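Local coordinates for glycerol uptake operon antiterminator-related protein (Thermotoga maritima, PDB 1VKF), which belongs to the glycerol-3-phosphate-responsive antiterminator family and probably takes part in regulating transcription of glycerol uptake genes, at residues 53-64 and 83-94; 129-140 and 150-158. All blocks are in the same frame, centred on the assembly; numbering follows the deposited sequence.

Contact 1 of 2, residues 53-64 and 83-94; sequences KDRGKTVFVDMD and GADGIITIKPKN
Strands 58-62 and 86-89 pair in parallel as neighbouring staves of a TIM-type barrel, their short axes 4.3 Å apart and inclined at 35°. Phe60 lies opposite Gly86, Val61 opposite Ile87 and Asp62 opposite Ile88. Val61 is bonded to the partner strand through both backbone N and backbone O, the N to Gly86 O and the O to Ile88 N. On the barrel-interior face the Phe60 ring, CG beside its backbone N (chi1 -76°), spreads over Gly86, whose CA sits 3.9 Å from the ring centroid in a CH-pi contact. Ile88 CD1 packs on Phe60 CB at 3.8 Å. On the helix-facing side Val61 CG2 meets Ala84 CB, and helix 73-82 adds Val79 to both.

At the N-terminal ends Asp85 OD2 is gripped twice: its syn lone pair takes Lys53 NZ at 2.7 Å in a salt bridge, its anti lone pair Val59 N at 2.9 Å. Lys53 NZ also donates to Lys57 O, so one ammonium group joins the Asp85 carboxylate to the turn between helix 45-54 and strand 58-62. At the C-terminal ends both oxygens of Asp64 hold the partner chain where strand 86-89 ends. OD2 takes Ile90 N on its syn lone pair (2.8 Å, 167°), while OD1 accepts from Thr89 OG1 at 2.8 Å and from a water bonded by Asn94 ND2. Asn94 OD1 is held by Gly72 N, and ND2 also donates to Thr89 OG1 at 3.2 Å.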
# COMPACT_ATOMS: atom_id res chain seq x y z
N LYS A 53 4.67 8.20 12.92
CA LYS A 53 5.99 7.68 13.26
C LYS A 53 6.18 7.72 14.79
O LYS A 53 6.81 6.85 15.35
CB LYS A 53 7.11 8.44 12.54
CG LYS A 53 7.14 8.23 10.97
CD LYS A 53 7.35 6.78 10.54
CE LYS A 53 8.70 6.22 11.07
NZ LYS A 53 8.90 4.71 10.85
N ASP A 54 5.62 8.72 15.44
CA ASP A 54 5.67 8.84 16.91
C ASP A 54 4.97 7.65 17.59
O ASP A 54 5.34 7.29 18.73
CB ASP A 54 5.03 10.15 17.36
CG ASP A 54 6.01 11.36 17.29
OD1 ASP A 54 7.21 11.16 16.95
OD2 ASP A 54 5.68 12.51 17.57
N ARG A 55 3.96 7.10 16.95
CA ARG A 55 3.24 5.90 17.42
C ARG A 55 4.00 4.62 17.13
O ARG A 55 3.51 3.54 17.42
CB ARG A 55 1.85 5.82 16.87
CG ARG A 55 0.88 6.82 17.46
CD ARG A 55 -0.36 6.91 16.73
NE ARG A 55 -1.30 7.92 17.23
CZ ARG A 55 -2.60 7.71 17.35
NH1 ARG A 55 -3.09 6.51 17.08
NH2 ARG A 55 -3.41 8.67 17.77
N GLY A 56 5.19 4.72 16.56
CA GLY A 56 6.03 3.57 16.32
C GLY A 56 5.67 2.78 15.07
O GLY A 56 6.06 1.64 14.93
N LYS A 57 4.90 3.38 14.17
CA LYS A 57 4.46 2.70 12.96
C LYS A 57 5.47 2.82 11.82
O LYS A 57 6.18 3.82 11.72
CB LYS A 57 3.15 3.27 12.50
CG LYS A 57 2.03 3.26 13.54
CD LYS A 57 1.84 1.94 14.27
CE LYS A 57 0.77 1.94 15.38
NZ LYS A 57 0.64 0.60 15.99
N THR A 58 5.48 1.82 10.97
CA THR A 58 6.08 1.90 9.66
C THR A 58 5.02 2.45 8.74
O THR A 58 3.90 1.90 8.68
CB THR A 58 6.51 0.50 9.19
OG1 THR A 58 7.53 0.02 10.05
CG2 THR A 58 7.15 0.51 7.78
N VAL A 59 5.36 3.50 8.00
CA VAL A 59 4.35 4.23 7.22
C VAL A 59 4.73 4.30 5.74
O VAL A 59 5.79 4.81 5.39
CB VAL A 59 4.09 5.66 7.76
CG1 VAL A 59 2.96 6.33 6.99
CG2 VAL A 59 3.79 5.65 9.22
N PHE A 60 3.86 3.75 4.89
CA PHE A 60 3.92 3.93 3.46
C PHE A 60 2.85 4.96 3.06
O PHE A 60 1.74 5.03 3.65
CB PHE A 60 3.72 2.59 2.70
CG PHE A 60 4.90 1.71 2.72
CD1 PHE A 60 5.37 1.16 3.91
CD2 PHE A 60 5.51 1.45 1.56
CE1 PHE A 60 6.49 0.35 3.90
CE2 PHE A 60 6.65 0.60 1.52
CZ PHE A 60 7.13 0.10 2.70
N VAL A 61 3.24 5.86 2.17
CA VAL A 61 2.37 6.94 1.76
C VAL A 61 1.95 6.71 0.31
O VAL A 61 2.78 6.48 -0.54
CB VAL A 61 3.11 8.30 1.80
CG1 VAL A 61 2.26 9.41 1.22
CG2 VAL A 61 3.45 8.60 3.23
N ASP A 62 0.66 6.79 0.04
CA ASP A 62 0.18 6.75 -1.36
C ASP A 62 0.41 8.11 -1.98
O ASP A 62 -0.34 9.05 -1.78
CB ASP A 62 -1.30 6.42 -1.44
CG ASP A 62 -1.76 6.24 -2.88
OD1 ASP A 62 -1.09 6.75 -3.79
OD2 ASP A 62 -2.79 5.60 -3.20
N MSE A 63 1.52 8.22 -2.67
CA MSE A 63 2.01 9.48 -3.19
C MSE A 63 1.05 10.02 -4.27
O MSE A 63 0.95 11.23 -4.49
CB MSE A 63 3.44 9.35 -3.65
CG MSE A 63 3.59 8.53 -4.86
SE MSE A 63 5.45 8.46 -5.46
CE MSE A 63 5.54 10.33 -6.27
N ASP A 64 0.25 9.13 -4.85
CA ASP A 64 -0.69 9.58 -5.88
C ASP A 64 -1.86 10.37 -5.32
O ASP A 64 -2.57 11.01 -6.09
CB ASP A 64 -1.29 8.38 -6.62
CG ASP A 64 -0.29 7.46 -7.25
OD1 ASP A 64 0.88 7.82 -7.50
OD2 ASP A 64 -0.66 6.30 -7.60
N GLY A 83 9.26 12.08 5.95
CA GLY A 83 9.47 11.03 6.96
C GLY A 83 8.86 9.66 6.66
O GLY A 83 8.78 8.78 7.53
N ALA A 84 8.46 9.45 5.41
CA ALA A 84 7.83 8.17 5.02
C ALA A 84 8.86 7.07 4.96
O ALA A 84 10.01 7.29 4.61
CB ALA A 84 7.12 8.31 3.67
N ASP A 85 8.43 5.87 5.30
CA ASP A 85 9.25 4.71 5.14
C ASP A 85 9.26 4.17 3.74
O ASP A 85 10.19 3.46 3.32
CB ASP A 85 8.86 3.63 6.13
CG ASP A 85 9.07 4.07 7.55
OD1 ASP A 85 10.21 4.48 7.91
OD2 ASP A 85 8.12 4.19 8.34
N GLY A 86 8.21 4.46 3.02
CA GLY A 86 8.09 4.06 1.63
C GLY A 86 6.89 4.68 0.94
O GLY A 86 6.11 5.47 1.52
N ILE A 87 6.73 4.34 -0.34
CA ILE A 87 5.66 4.85 -1.11
C ILE A 87 4.80 3.75 -1.70
O ILE A 87 5.24 2.65 -1.92
CB ILE A 87 6.14 5.81 -2.22
CG1 ILE A 87 6.99 5.10 -3.25
CG2 ILE A 87 6.93 7.02 -1.63
CD1 ILE A 87 6.27 4.69 -4.44
N ILE A 88 3.57 4.11 -2.00
CA ILE A 88 2.61 3.32 -2.76
C ILE A 88 2.21 4.15 -3.98
O ILE A 88 2.08 5.36 -3.89
CB ILE A 88 1.34 3.11 -1.93
CG1 ILE A 88 1.62 2.28 -0.68
CG2 ILE A 88 0.25 2.41 -2.74
CD1 ILE A 88 0.66 2.55 0.42
N THR A 89 2.07 3.51 -5.12
CA THR A 89 1.70 4.23 -6.32
C THR A 89 1.15 3.24 -7.36
O THR A 89 1.48 2.07 -7.31
CB THR A 89 2.97 4.95 -6.92
OG1 THR A 89 2.61 5.73 -8.06
CG2 THR A 89 4.01 3.98 -7.43
N ILE A 90 0.35 3.75 -8.28
CA ILE A 90 -0.12 2.98 -9.46
C ILE A 90 0.77 3.25 -10.69
O ILE A 90 0.60 2.62 -11.73
CB ILE A 90 -1.61 3.32 -9.75
CG1 ILE A 90 -2.27 2.34 -10.76
CG2 ILE A 90 -1.81 4.72 -10.32
CD1 ILE A 90 -2.55 1.04 -10.24
N LYS A 91 1.68 4.23 -10.59
CA LYS A 91 2.51 4.67 -11.73
C LYS A 91 3.82 3.94 -11.78
O LYS A 91 4.66 4.19 -10.92
CB LYS A 91 2.80 6.17 -11.67
CG LYS A 91 1.57 7.08 -11.57
CD LYS A 91 0.72 7.09 -12.83
CE LYS A 91 -0.55 7.91 -12.64
NZ LYS A 91 -1.49 7.90 -13.82
N PRO A 92 4.04 3.04 -12.76
CA PRO A 92 5.31 2.32 -12.88
C PRO A 92 6.55 3.19 -12.86
O PRO A 92 7.57 2.76 -12.29
CB PRO A 92 5.19 1.61 -14.25
CG PRO A 92 3.78 1.53 -14.48
CD PRO A 92 3.10 2.68 -13.84
N LYS A 93 6.49 4.37 -13.45
CA LYS A 93 7.64 5.27 -13.44
C LYS A 93 8.00 5.71 -12.01
O LYS A 93 9.17 5.83 -11.69
CB LYS A 93 7.39 6.49 -14.33
CG LYS A 93 7.08 6.15 -15.78
N ASN A 94 7.00 5.99 -11.15
CA ASN A 94 7.27 6.35 -9.76
C ASN A 94 7.91 5.16 -9.06
O ASN A 94 8.85 5.30 -8.28
CB ASN A 94 5.99 6.69 -9.00
CG ASN A 94 5.46 8.11 -9.26
OD1 ASN A 94 6.19 8.97 -9.75
ND2 ASN A 94 4.16 8.34 -8.93
O HOH W 1 2.11 10.23 -8.51

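Contact 2 of 2, residues 129-140 and 150-158; sequences VDVVEVLPGAVA and RTVIAAGLV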
# COMPACT_ATOMS: atom_id res chain seq x y z
N VAL A 129 9.07 -6.22 -9.60
CA VAL A 129 8.28 -5.76 -8.47
C VAL A 129 8.16 -6.84 -7.39
O VAL A 129 7.59 -7.90 -7.63
CB VAL A 129 6.89 -5.35 -8.93
CG1 VAL A 129 6.05 -4.94 -7.75
CG2 VAL A 129 6.98 -4.26 -9.99
N ASP A 130 8.68 -6.56 -6.21
CA ASP A 130 8.69 -7.54 -5.12
C ASP A 130 7.35 -7.54 -4.35
O ASP A 130 6.94 -8.56 -3.85
CB ASP A 130 9.78 -7.19 -4.11
CG ASP A 130 11.15 -7.01 -4.75
OD1 ASP A 130 11.58 -7.93 -5.48
OD2 ASP A 130 11.86 -5.98 -4.58
N VAL A 131 6.77 -6.35 -4.22
CA VAL A 131 5.58 -6.10 -3.37
C VAL A 131 4.47 -5.40 -4.16
O VAL A 131 4.63 -4.30 -4.70
CB VAL A 131 5.90 -5.29 -2.10
CG1 VAL A 131 4.66 -5.16 -1.19
CG2 VAL A 131 7.05 -5.94 -1.33
N VAL A 132 3.34 -6.08 -4.26
CA VAL A 132 2.24 -5.61 -5.06
C VAL A 132 0.98 -5.55 -4.18
O VAL A 132 0.75 -6.47 -3.41
CB VAL A 132 1.93 -6.59 -6.25
CG1 VAL A 132 0.83 -6.03 -7.07
CG2 VAL A 132 3.15 -6.82 -7.10
N GLU A 133 0.21 -4.48 -4.31
CA GLU A 133 -1.12 -4.37 -3.70
C GLU A 133 -2.19 -4.60 -4.75
O GLU A 133 -2.32 -3.83 -5.70
CB GLU A 133 -1.30 -3.03 -3.01
CG GLU A 133 -2.64 -2.90 -2.25
CD GLU A 133 -2.79 -1.54 -1.60
OE1 GLU A 133 -2.87 -0.56 -2.34
OE2 GLU A 133 -2.87 -1.50 -0.36
N VAL A 134 -2.95 -5.65 -4.55
CA VAL A 134 -3.99 -6.07 -5.51
C VAL A 134 -5.35 -5.66 -5.01
O VAL A 134 -5.74 -6.00 -3.90
CB VAL A 134 -3.95 -7.56 -5.77
CG1 VAL A 134 -5.10 -7.96 -6.69
CG2 VAL A 134 -2.60 -7.98 -6.32
N LEU A 135 -6.09 -4.98 -5.88
CA LEU A 135 -7.45 -4.54 -5.59
C LEU A 135 -8.43 -5.06 -6.67
O LEU A 135 -8.05 -5.15 -7.84
CB LEU A 135 -7.55 -3.03 -5.56
CG LEU A 135 -6.60 -2.28 -4.60
CD1 LEU A 135 -5.36 -1.83 -5.29
CD2 LEU A 135 -7.39 -1.10 -4.03
N PRO A 136 -9.67 -5.39 -6.29
CA PRO A 136 -10.13 -5.46 -4.89
C PRO A 136 -9.61 -6.75 -4.22
O PRO A 136 -9.02 -7.65 -4.85
CB PRO A 136 -11.65 -5.53 -5.03
CG PRO A 136 -11.86 -6.29 -6.37
CD PRO A 136 -10.73 -5.82 -7.22
N GLY A 137 -9.81 -6.86 -2.91
CA GLY A 137 -9.20 -7.91 -2.16
C GLY A 137 -9.63 -9.34 -2.51
O GLY A 137 -8.81 -10.25 -2.44
N ALA A 138 -10.88 -9.47 -2.96
CA ALA A 138 -11.50 -10.76 -3.25
C ALA A 138 -10.72 -11.52 -4.32
O ALA A 138 -10.75 -12.74 -4.35
CB ALA A 138 -12.96 -10.58 -3.64
N VAL A 139 -10.12 -10.80 -5.26
CA VAL A 139 -9.35 -11.44 -6.35
C VAL A 139 -7.86 -11.46 -6.11
O VAL A 139 -7.12 -12.01 -6.92
CB VAL A 139 -9.69 -10.83 -7.73
CG1 VAL A 139 -11.23 -10.95 -7.99
CG2 VAL A 139 -9.27 -9.37 -7.80
N ALA A 140 -7.39 -10.94 -4.96
CA ALA A 140 -5.96 -11.01 -4.65
C ALA A 140 -5.39 -12.44 -4.60
O ALA A 140 -4.31 -12.67 -5.11
CB ALA A 140 -5.61 -10.25 -3.38
N ARG A 150 6.30 -13.50 -4.89
CA ARG A 150 6.14 -12.07 -4.67
C ARG A 150 5.15 -11.87 -3.55
O ARG A 150 4.28 -12.70 -3.34
CB ARG A 150 5.74 -11.35 -5.96
CG ARG A 150 6.82 -11.56 -7.06
CD ARG A 150 6.47 -11.00 -8.39
NE ARG A 150 7.32 -11.60 -9.42
CZ ARG A 150 8.42 -11.04 -9.93
NH1 ARG A 150 8.88 -9.88 -9.50
NH2 ARG A 150 9.08 -11.70 -10.86
N THR A 151 5.33 -10.78 -2.81
CA THR A 151 4.45 -10.42 -1.71
C THR A 151 3.23 -9.72 -2.25
O THR A 151 3.35 -8.73 -2.97
CB THR A 151 5.18 -9.49 -0.77
OG1 THR A 151 6.33 -10.15 -0.26
CG2 THR A 151 4.35 -9.22 0.47
N VAL A 152 2.04 -10.25 -1.95
CA VAL A 152 0.79 -9.60 -2.31
C VAL A 152 0.07 -9.07 -1.06
O VAL A 152 -0.10 -9.78 -0.07
CB VAL A 152 -0.13 -10.56 -3.11
CG1 VAL A 152 -1.50 -9.89 -3.38
CG2 VAL A 152 0.54 -10.98 -4.41
N ILE A 153 -0.31 -7.81 -1.11
CA ILE A 153 -1.19 -7.20 -0.14
C ILE A 153 -2.52 -7.02 -0.82
O ILE A 153 -2.62 -6.42 -1.90
CB ILE A 153 -0.64 -5.85 0.29
CG1 ILE A 153 0.72 -5.99 0.93
CG2 ILE A 153 -1.65 -5.14 1.24
CD1 ILE A 153 1.52 -4.72 0.92
N ALA A 154 -3.57 -7.54 -0.20
CA ALA A 154 -4.90 -7.37 -0.70
C ALA A 154 -5.49 -6.10 -0.18
O ALA A 154 -5.28 -5.74 0.95
CB ALA A 154 -5.75 -8.53 -0.28
N ALA A 155 -6.24 -5.41 -1.02
CA ALA A 155 -7.00 -4.25 -0.53
C ALA A 155 -8.26 -4.01 -1.30
O ALA A 155 -8.30 -4.20 -2.52
CB ALA A 155 -6.07 -2.97 -0.59
N GLY A 156 -9.26 -3.47 -0.61
CA GLY A 156 -10.49 -3.04 -1.27
C GLY A 156 -11.67 -3.95 -1.11
O GLY A 156 -11.62 -5.12 -1.46
N LEU A 157 -12.75 -3.43 -0.53
CA LEU A 157 -14.02 -4.12 -0.37
C LEU A 157 -13.93 -5.42 0.47
O LEU A 157 -14.71 -6.34 0.27
CB LEU A 157 -14.69 -4.39 -1.72
CG LEU A 157 -14.91 -3.17 -2.61
CD1 LEU A 157 -15.53 -3.53 -3.99
CD2 LEU A 157 -15.83 -2.17 -1.91
N VAL A 158 -12.94 -5.51 1.34
CA VAL A 158 -12.89 -6.60 2.30
C VAL A 158 -13.84 -6.22 3.46
O VAL A 158 -13.49 -5.40 4.30
CB VAL A 158 -11.47 -6.87 2.77
CG1 VAL A 158 -11.46 -8.01 3.82
CG2 VAL A 158 -10.60 -7.23 1.56
O HOH W 2 -12.91 -7.58 -2.02
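Val129 O and Arg150 NH1 meet at one end of a beta-alpha-beta unit of the TIM-type barrel, in which helix 140-144 connects parallel strands 131-135 and 151-155. The short strand axes lie 4.6 Å apart at 29°, and backbone bonds alternate from Thr151 N to Asp130 O through to Ala155 N to Val134 O.

Arg150 can be followed past Asp130 O to Val129 O. Its CB stands 3.7 Å from Asp130 O; CG and then CD pass Val129 O, at 3.8 and 3.4 Å. The chain runs extended from CG to NE, which carries the guanidinium past that carbonyl: NE and CZ stay 4.1 and 4.0 Å from Val129 O before NH1 turns back to bond it at 3.0 Å. The oxygen lies in the guanidinium plane, yet the donor stands 55° out of the carbonyl plane, above it and not on a lone pair. Helix 114-127 touches the same side chain through Ile124 and Glu125.

Inside the barrel Val131 CG1 packs against Ile153 CD1, and the extended Glu133 passes Ala155 CB with CG, CD and OE2. Its other oxygen, OE1, forms a salt bridge with Arg108. On the outer face Val134 CG2 touches Val152 CG1, and Ala140 CB packs on Ala154 CB. After the cis peptide before Pro136 the chain turns into a short 3-10 segment, where Gly137 N is 2.9 Å from Gly156 O and bonds in the carbonyl plane, on a lone pair.

In the fold
Contact 1 and contact 2 belong to the same curled parallel sheet, and strand 105-110 stands between them, paired with 86-89 on one edge and 131-135 on the other. Their centres are about 16 Å apart, whereas their nearest atoms approach to about 4 Å without touching. Arg108 of the intervening strand touches both contacts, packing on Ile88 and Ile90 of contact 1 and forming a salt bridge with Glu133 of contact 2. Phe14 reaches both, edge-to-face with Phe60 and against Val131. A citrate, probably from the crystallisation liquor, lies about 3 Å from Gly156 at the nearest atoms and accepts a hydrogen bond from Leu157 N, which may mark a pocket at the C-terminal end of strand 151-155.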